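Local structure of adenylate cyclase (Hippeastrum hybrid cultivar, 6YP4) at residues S19-F25 against V139-V143; W142-L148 against R172-L177. The protein acts chiefly as a triphosphatase, although it is named an adenylyl cyclase, and belongs to the CYTH family of enzymes that handle phosphate chains. One frame throughout, in Å; residues are numbered along the deposited sequence.

Interaction 1: S19-F25 against V139-V143. With GCP (phosphomethylphosphonic acid guanylate ester), chain B.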
loop_
_atom_site.group_PDB
_atom_site.type_symbol
_atom_site.label_atom_id
_atom_site.label_comp_id
_atom_site.label_asym_id
_atom_site.label_seq_id
_atom_site.Cartn_x
_atom_site.Cartn_y
_atom_site.Cartn_z
ATOM N N SER A 19 11.217 -15.790 -5.033
ATOM C CA SER A 19 11.006 -15.357 -3.658
ATOM C C SER A 19 12.339 -15.104 -2.958
ATOM O O SER A 19 12.520 -14.074 -2.289
ATOM C CB SER A 19 10.165 -16.410 -2.926
ATOM O OG SER A 19 9.973 -16.090 -1.556
ATOM N N ASP A 20 13.298 -16.025 -3.137
ATOM C CA ASP A 20 14.641 -15.866 -2.581
ATOM C C ASP A 20 15.355 -14.677 -3.195
ATOM O O ASP A 20 16.064 -13.946 -2.493
ATOM C CB ASP A 20 15.481 -17.129 -2.819
ATOM C CG ASP A 20 14.956 -18.327 -2.075
ATOM O OD1 ASP A 20 14.322 -18.135 -1.012
ATOM O OD2 ASP A 20 15.182 -19.465 -2.550
ATOM N N ALA A 21 15.212 -14.485 -4.515
ATOM C CA ALA A 21 15.890 -13.371 -5.178
ATOM C C ALA A 21 15.406 -12.017 -4.676
ATOM O O ALA A 21 16.186 -11.060 -4.648
ATOM C CB ALA A 21 15.710 -13.457 -6.694
ATOM N N LEU A 22 14.138 -11.912 -4.261
ATOM C CA LEU A 22 13.567 -10.641 -3.825
ATOM C C LEU A 22 13.591 -10.439 -2.317
ATOM O O LEU A 22 13.241 -9.341 -1.857
ATOM C CB LEU A 22 12.113 -10.499 -4.306
ATOM C CG LEU A 22 11.857 -10.405 -5.815
ATOM C CD1 LEU A 22 10.374 -10.553 -6.108
ATOM C CD2 LEU A 22 12.390 -9.107 -6.402
ATOM N N SER A 23 14.007 -11.453 -1.537
ATOM C CA SER A 23 13.976 -11.399 -0.072
ATOM C C SER A 23 14.680 -10.176 0.525
ATOM O O SER A 23 14.260 -9.715 1.594
ATOM C CB SER A 23 14.577 -12.670 0.536
ATOM O OG SER A 23 15.942 -12.818 0.178
ATOM N N PRO A 24 15.748 -9.632 -0.080
ATOM C CA PRO A 24 16.292 -8.366 0.446
ATOM C C PRO A 24 15.338 -7.196 0.337
ATOM O O PRO A 24 15.608 -6.148 0.947
ATOM C CB PRO A 24 17.549 -8.134 -0.406
ATOM C CG PRO A 24 17.907 -9.492 -0.935
ATOM C CD PRO A 24 16.604 -10.163 -1.159
ATOM N N PHE A 25 14.226 -7.332 -0.387
ATOM C CA PHE A 25 13.304 -6.220 -0.583
ATOM C C PHE A 25 11.970 -6.433 0.114
ATOM O O PHE A 25 11.048 -5.627 -0.067
ATOM C CB PHE A 25 13.104 -5.980 -2.080
ATOM C CG PHE A 25 14.393 -5.887 -2.839
ATOM C CD1 PHE A 25 15.096 -4.690 -2.895
ATOM C CD2 PHE A 25 14.913 -6.994 -3.478
ATOM C CE1 PHE A 25 16.297 -4.607 -3.577
ATOM C CE2 PHE A 25 16.108 -6.921 -4.165
ATOM C CZ PHE A 25 16.804 -5.731 -4.218
ATOM N N VAL A 139 4.841 -8.854 -0.542
ATOM C CA VAL A 139 4.997 -7.511 -1.099
ATOM C C VAL A 139 6.443 -7.073 -0.935
ATOM O O VAL A 139 7.044 -7.278 0.125
ATOM C CB VAL A 139 4.061 -6.487 -0.423
ATOM C CG1 VAL A 139 4.108 -5.129 -1.142
ATOM C CG2 VAL A 139 2.649 -7.021 -0.351
ATOM N N TYR A 140 6.980 -6.423 -1.974
ATOM C CA TYR A 140 8.371 -5.994 -2.035
ATOM C C TYR A 140 8.432 -4.556 -2.527
ATOM O O TYR A 140 7.720 -4.186 -3.466
ATOM C CB TYR A 140 9.194 -6.908 -2.985
ATOM C CG TYR A 140 9.095 -8.369 -2.616
ATOM C CD1 TYR A 140 8.063 -9.170 -3.098
ATOM C CD2 TYR A 140 10.009 -8.933 -1.733
ATOM C CE1 TYR A 140 7.965 -10.498 -2.727
ATOM C CE2 TYR A 140 9.915 -10.245 -1.345
ATOM C CZ TYR A 140 8.905 -11.030 -1.861
ATOM O OH TYR A 140 8.820 -12.331 -1.455
ATOM N N ARG A 141 9.292 -3.745 -1.898
ATOM C CA ARG A 141 9.661 -2.432 -2.428
ATOM C C ARG A 141 10.999 -2.574 -3.154
ATOM O O ARG A 141 12.031 -2.833 -2.522
ATOM C CB ARG A 141 9.743 -1.384 -1.319
ATOM C CG ARG A 141 10.187 -0.037 -1.835
ATOM C CD ARG A 141 10.066 1.078 -0.768
ATOM N NE ARG A 141 8.700 1.269 -0.292
ATOM C CZ ARG A 141 8.273 0.876 0.906
ATOM N NH1 ARG A 141 9.114 0.285 1.736
ATOM N NH2 ARG A 141 7.017 1.075 1.276
ATOM N N TRP A 142 10.981 -2.398 -4.481
ATOM C CA TRP A 142 12.096 -2.693 -5.375
ATOM C C TRP A 142 12.757 -1.383 -5.842
ATOM O O TRP A 142 12.593 -0.332 -5.195
ATOM C CB TRP A 142 11.567 -3.564 -6.527
ATOM C CG TRP A 142 12.645 -4.180 -7.342
ATOM C CD1 TRP A 142 13.799 -4.728 -6.877
ATOM C CD2 TRP A 142 12.700 -4.277 -8.772
ATOM N NE1 TRP A 142 14.564 -5.174 -7.925
ATOM C CE2 TRP A 142 13.912 -4.906 -9.099
ATOM C CE3 TRP A 142 11.835 -3.899 -9.805
ATOM C CZ2 TRP A 142 14.286 -5.175 -10.421
ATOM C CZ3 TRP A 142 12.215 -4.159 -11.121
ATOM C CH2 TRP A 142 13.428 -4.791 -11.411
ATOM N N VAL A 143 13.506 -1.441 -6.957
ATOM C CA VAL A 143 14.182 -0.246 -7.464
ATOM C C VAL A 143 13.166 0.874 -7.744
ATOM O O VAL A 143 12.012 0.632 -8.124
ATOM C CB VAL A 143 15.026 -0.548 -8.718
ATOM C CG1 VAL A 143 15.957 -1.734 -8.476
ATOM C CG2 VAL A 143 14.146 -0.797 -9.934
HETATM P PG GCP B . 6.562 10.706 5.288
HETATM O O1G GCP B . 6.414 12.005 4.553
HETATM O O2G GCP B . 5.584 10.632 6.439
HETATM O O3G GCP B . 7.976 10.572 5.798
HETATM C C3B GCP B . 6.200 9.352 4.116
HETATM P PB GCP B . 6.460 7.737 4.989
HETATM O O1B GCP B . 7.659 7.761 5.891
HETATM O O2B GCP B . 5.211 7.318 5.724
HETATM O O3A GCP B . 6.748 6.650 3.789
HETATM P PA GCP B . 6.703 5.043 4.130
HETATM O O1A GCP B . 7.881 4.414 3.408
HETATM O O2A GCP B . 6.871 4.887 5.627
HETATM O "O5'" GCP B . 5.219 4.392 3.656
HETATM C "C5'" GCP B . 4.359 5.176 2.841
HETATM C "C4'" GCP B . 4.981 5.409 1.398
HETATM O "O4'" GCP B . 5.579 4.123 0.748
HETATM C "C3'" GCP B . 4.055 5.785 0.602
HETATM O "O3'" GCP B . 4.532 6.867 -0.236
HETATM C "C2'" GCP B . 3.570 4.440 -0.274
HETATM O "O2'" GCP B . 3.288 4.758 -1.688
HETATM C "C1'" GCP B . 4.450 3.522 -0.153
HETATM N N9 GCP B . 3.830 2.303 0.505
HETATM C C8 GCP B . 3.941 2.112 1.825
HETATM N N7 GCP B . 3.312 0.969 2.155
HETATM C C5 GCP B . 2.804 0.448 1.027
HETATM C C6 GCP B . 2.067 -0.709 0.783
HETATM O O6 GCP B . 1.787 -1.435 1.678
HETATM N N1 GCP B . 1.677 -1.002 -0.458
HETATM C C2 GCP B . 1.999 -0.169 -1.485
HETATM N N2 GCP B . 1.518 -0.592 -2.798
HETATM N N3 GCP B . 2.717 0.963 -1.247
HETATM C C4 GCP B . 3.119 1.269 0.009
HETATM O O HOH W 1 11.253 -13.290 -0.189
HETATM O O HOH W 2 7.597 -14.723 -0.838
#
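Ser19 and Tyr140 meet through water, their hydroxyl oxygens OG and OH lying 3.9 Å apart. One water joins the two hydroxyls, 2.8 Å from Ser19 OG; the other, in the plane of the tyrosine ring at its edge, bonds to Tyr140 OH, donates to Ser19 O at 2.6 Å and has only a weak link to Ser19 OG. A chi1 of 177° sets the serine OG beside its own carbonyl carbon, on the side of the waters. One turn on, Leu22 lies across the tyrosine: its CB sits over a ring face, 3.8 Å from the centroid, in a CH-pi contact, and Leu22 CD1 follows toward Tyr140 CD1 on the same ring. Phe25 O accepts a bond from Arg141 N (3.2 Å, 144° at the hydrogen) and is also met by the CA-H of Tyr140, so two donors of unequal strength grip one carbonyl. The Phe25 ring takes the edge of Trp142 in a T-shaped stack, planes at 88°, with Trp142 CD1 3.9 Å above the centre of one face; Pro24 CB lies over the opposite face. Arg141 turns its guanidinium away, to a salt bridge with Glu83 of the second subunit and, through NH2, to within 3.3 Å of C8 of GCP. Helix 12-22 and its 3-10 continuation are thus fastened to the end of strand 127-141 and the first loop residue beyond. Tyr140 and Trp142 present rings to the helical side, while Arg141 between them meets the partner subunit and the nucleotide.

Interaction 2: W142-L148 against R172-L177; sequences WVEGLIL and RVKGLL. With GCP (phosphomethylphosphonic acid guanylate ester), chain B; EDO (1,2-ethanediol), chain I.
Arg172 reaches from helix 170-183 to Glu144, in the hairpin loop between strands 127-141 and 147-155. Its CB lies 3.4 Å from O2 of a 1,2-ethanediol, which also accepts the backbone N-H of Arg172. CG points clear of the backbone N (chi1 175°), and a bend at chi3 swings the guanidinium toward the loop. There NH1 bridges to Glu169, while Arg172 NH2 lies 2.6 Å from Glu144 OE1 and, in a weak hydrogen bond, 2.7 Å from Glu144 OE2. The acid comes in at the guanidinium edge, the two planes 28° apart. Replacing Glu144 by an alanine would probably leave Arg172 NH2 without its partner across the contact, with apolar contacts alone joining loop and helix. Beneath the charges, Leu146 CD1 meets Val173 CG1 tip to tip at 4.0 Å, and the Leu148 and Leu177 side chains run past each other in opposite directions, Leu148 CD2 4.2 Å from Leu177 CD1. Trp142 brings its CH2 edge to Leu176 O (3.7 Å), its indole sandwiched between Leu148 CD1 and Val143 CG2. Apolar branches therefore join helix to hairpin, and one salt bridge spans the more exposed margin, where Thr168 of the second subunit also packs on Glu144 and Leu146.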
loop_
_atom_site.group_PDB
_atom_site.type_symbol
_atom_site.label_atom_id
_atom_site.label_comp_id
_atom_site.label_asym_id
_atom_site.label_seq_id
_atom_site.Cartn_x
_atom_site.Cartn_y
_atom_site.Cartn_z
ATOM N N TRP A 142 10.981 -2.398 -4.481
ATOM C CA TRP A 142 12.096 -2.693 -5.375
ATOM C C TRP A 142 12.757 -1.383 -5.842
ATOM O O TRP A 142 12.593 -0.332 -5.195
ATOM C CB TRP A 142 11.567 -3.564 -6.527
ATOM C CG TRP A 142 12.645 -4.180 -7.342
ATOM C CD1 TRP A 142 13.799 -4.728 -6.877
ATOM C CD2 TRP A 142 12.700 -4.277 -8.772
ATOM N NE1 TRP A 142 14.564 -5.174 -7.925
ATOM C CE2 TRP A 142 13.912 -4.906 -9.099
ATOM C CE3 TRP A 142 11.835 -3.899 -9.805
ATOM C CZ2 TRP A 142 14.286 -5.175 -10.421
ATOM C CZ3 TRP A 142 12.215 -4.159 -11.121
ATOM C CH2 TRP A 142 13.428 -4.791 -11.411
ATOM N N VAL A 143 13.506 -1.441 -6.957
ATOM C CA VAL A 143 14.182 -0.246 -7.464
ATOM C C VAL A 143 13.166 0.874 -7.744
ATOM O O VAL A 143 12.012 0.632 -8.124
ATOM C CB VAL A 143 15.026 -0.548 -8.718
ATOM C CG1 VAL A 143 15.957 -1.734 -8.476
ATOM C CG2 VAL A 143 14.146 -0.797 -9.934
ATOM N N GLU A 144 13.603 2.114 -7.506
ATOM C CA GLU A 144 12.790 3.322 -7.672
ATOM C C GLU A 144 11.496 3.277 -6.869
ATOM O O GLU A 144 10.508 3.928 -7.234
ATOM C CB GLU A 144 12.490 3.609 -9.148
ATOM C CG GLU A 144 13.733 3.578 -10.009
ATOM C CD GLU A 144 13.478 3.965 -11.455
ATOM O OE1 GLU A 144 14.179 3.417 -12.338
ATOM O OE2 GLU A 144 12.616 4.831 -11.693
ATOM N N GLY A 145 11.497 2.545 -5.755
ATOM C CA GLY A 145 10.312 2.437 -4.929
ATOM C C GLY A 145 9.181 1.636 -5.536
ATOM O O GLY A 145 8.097 1.580 -4.945
ATOM N N LEU A 146 9.387 1.033 -6.704
ATOM C CA LEU A 146 8.369 0.175 -7.295
ATOM C C LEU A 146 7.988 -0.942 -6.333
ATOM O O LEU A 146 8.843 -1.513 -5.648
ATOM C CB LEU A 146 8.885 -0.428 -8.607
ATOM C CG LEU A 146 9.206 0.555 -9.743
ATOM C CD1 LEU A 146 10.047 -0.108 -10.842
ATOM C CD2 LEU A 146 7.911 1.148 -10.306
ATOM N N ILE A 147 6.691 -1.247 -6.289
ATOM C CA ILE A 147 6.121 -2.249 -5.396
ATOM C C ILE A 147 5.823 -3.489 -6.228
ATOM O O ILE A 147 5.028 -3.425 -7.173
ATOM C CB ILE A 147 4.844 -1.733 -4.710
ATOM C CG1 ILE A 147 5.146 -0.508 -3.821
ATOM C CG2 ILE A 147 4.140 -2.853 -3.973
ATOM C CD1 ILE A 147 5.961 -0.854 -2.608
ATOM N N LEU A 148 6.456 -4.605 -5.878
ATOM C CA LEU A 148 6.200 -5.897 -6.517
ATOM C C LEU A 148 5.341 -6.766 -5.613
ATOM O O LEU A 148 5.570 -6.830 -4.400
ATOM C CB LEU A 148 7.508 -6.628 -6.816
ATOM C CG LEU A 148 8.599 -5.914 -7.620
ATOM C CD1 LEU A 148 9.840 -6.782 -7.664
ATOM C CD2 LEU A 148 8.147 -5.535 -9.027
ATOM N N ARG A 172 8.218 0.898 -19.741
ATOM C CA ARG A 172 9.585 0.900 -19.237
ATOM C C ARG A 172 9.746 -0.006 -18.015
ATOM O O ARG A 172 10.779 -0.666 -17.858
ATOM C CB ARG A 172 10.010 2.333 -18.915
ATOM C CG ARG A 172 11.363 2.445 -18.282
ATOM C CD ARG A 172 11.633 3.857 -17.826
ATOM N NE ARG A 172 12.405 3.831 -16.610
ATOM C CZ ARG A 172 11.903 4.217 -15.450
ATOM N NH1 ARG A 172 10.664 4.676 -15.392
ATOM N NH2 ARG A 172 12.617 4.160 -14.339
ATOM N N VAL A 173 8.749 -0.059 -17.132
ATOM C CA VAL A 173 8.884 -0.904 -15.950
ATOM C C VAL A 173 8.833 -2.371 -16.348
ATOM O O VAL A 173 9.564 -3.209 -15.800
ATOM C CB VAL A 173 7.812 -0.547 -14.902
ATOM C CG1 VAL A 173 7.809 -1.566 -13.761
ATOM C CG2 VAL A 173 8.048 0.886 -14.358
ATOM N N LYS A 174 7.983 -2.705 -17.318
ATOM C CA LYS A 174 7.918 -4.085 -17.772
ATOM C C LYS A 174 9.260 -4.526 -18.348
ATOM O O LYS A 174 9.680 -5.673 -18.146
ATOM C CB LYS A 174 6.786 -4.248 -18.783
ATOM C CG LYS A 174 6.810 -5.573 -19.517
ATOM C CD LYS A 174 5.631 -5.684 -20.451
ATOM C CE LYS A 174 6.033 -5.401 -21.884
ATOM N NZ LYS A 174 4.873 -5.611 -22.795
ATOM N N GLY A 175 9.962 -3.621 -19.038
ATOM C CA GLY A 175 11.326 -3.916 -19.457
ATOM C C GLY A 175 12.254 -4.171 -18.284
ATOM O O GLY A 175 13.011 -5.145 -18.271
ATOM N N LEU A 176 12.205 -3.300 -17.276
ATOM C CA LEU A 176 12.957 -3.532 -16.045
ATOM C C LEU A 176 12.641 -4.899 -15.434
ATOM O O LEU A 176 13.544 -5.651 -15.051
ATOM C CB LEU A 176 12.638 -2.427 -15.037
ATOM C CG LEU A 176 13.116 -1.012 -15.365
ATOM C CD1 LEU A 176 12.710 -0.062 -14.273
ATOM C CD2 LEU A 176 14.612 -0.944 -15.568
ATOM N N LEU A 177 11.353 -5.215 -15.287
ATOM C CA LEU A 177 10.963 -6.438 -14.597
ATOM C C LEU A 177 11.369 -7.669 -15.400
ATOM O O LEU A 177 11.925 -8.628 -14.851
ATOM C CB LEU A 177 9.452 -6.424 -14.321
ATOM C CG LEU A 177 8.862 -7.521 -13.425
ATOM C CD1 LEU A 177 9.698 -7.761 -12.170
ATOM C CD2 LEU A 177 7.411 -7.236 -13.049
HETATM P PG GCP B . 6.562 10.706 5.288
HETATM O O1G GCP B . 6.414 12.005 4.553
HETATM O O2G GCP B . 5.584 10.632 6.439
HETATM O O3G GCP B . 7.976 10.572 5.798
HETATM C C3B GCP B . 6.200 9.352 4.116
HETATM P PB GCP B . 6.460 7.737 4.989
HETATM O O1B GCP B . 7.659 7.761 5.891
HETATM O O2B GCP B . 5.211 7.318 5.724
HETATM O O3A GCP B . 6.748 6.650 3.789
HETATM P PA GCP B . 6.703 5.043 4.130
HETATM O O1A GCP B . 7.881 4.414 3.408
HETATM O O2A GCP B . 6.871 4.887 5.627
HETATM O "O5'" GCP B . 5.219 4.392 3.656
HETATM C "C5'" GCP B . 4.359 5.176 2.841
HETATM C "C4'" GCP B . 4.981 5.409 1.398
HETATM O "O4'" GCP B . 5.579 4.123 0.748
HETATM C "C3'" GCP B . 4.055 5.785 0.602
HETATM O "O3'" GCP B . 4.532 6.867 -0.236
HETATM C "C2'" GCP B . 3.570 4.440 -0.274
HETATM O "O2'" GCP B . 3.288 4.758 -1.688
HETATM C "C1'" GCP B . 4.450 3.522 -0.153
HETATM N N9 GCP B . 3.830 2.303 0.505
HETATM C C8 GCP B . 3.941 2.112 1.825
HETATM N N7 GCP B . 3.312 0.969 2.155
HETATM C C5 GCP B . 2.804 0.448 1.027
HETATM C C6 GCP B . 2.067 -0.709 0.783
HETATM O O6 GCP B . 1.787 -1.435 1.678
HETATM N N1 GCP B . 1.677 -1.002 -0.458
HETATM C C2 GCP B . 1.999 -0.169 -1.485
HETATM N N2 GCP B . 1.518 -0.592 -2.798
HETATM N N3 GCP B . 2.717 0.963 -1.247
HETATM C C4 GCP B . 3.119 1.269 0.009
HETATM C C1 EDO I . 5.060 3.708 -21.560
HETATM O O1 EDO I . 3.683 3.419 -21.287
HETATM C C2 EDO I . 5.801 3.830 -20.236
HETATM O O2 EDO I . 7.209 3.607 -20.375
#

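In the fold
Both interactions fix helical elements to one beta hairpin, strands 127-141 and 147-155, which belongs to the antiparallel sheet of the CYTH fold. Interaction 1 joins the end of helix 12-22 to the first strand; interaction 2 joins helix 170-183 to the loop and second strand. They meet at Trp142, whose indole also packs edge-to-face with Phe180, and through Leu22 against Leu148. Each is only partly buried. In 19-25 with 139-143 a buried leucine and tyrosine grade into bridging waters, whereas in 142-148 with 172-177 a buried aliphatic layer ends in a salt bridge. Both also approach GCP, and the hairpin that anchors these helical elements borders the second subunit in this assembly.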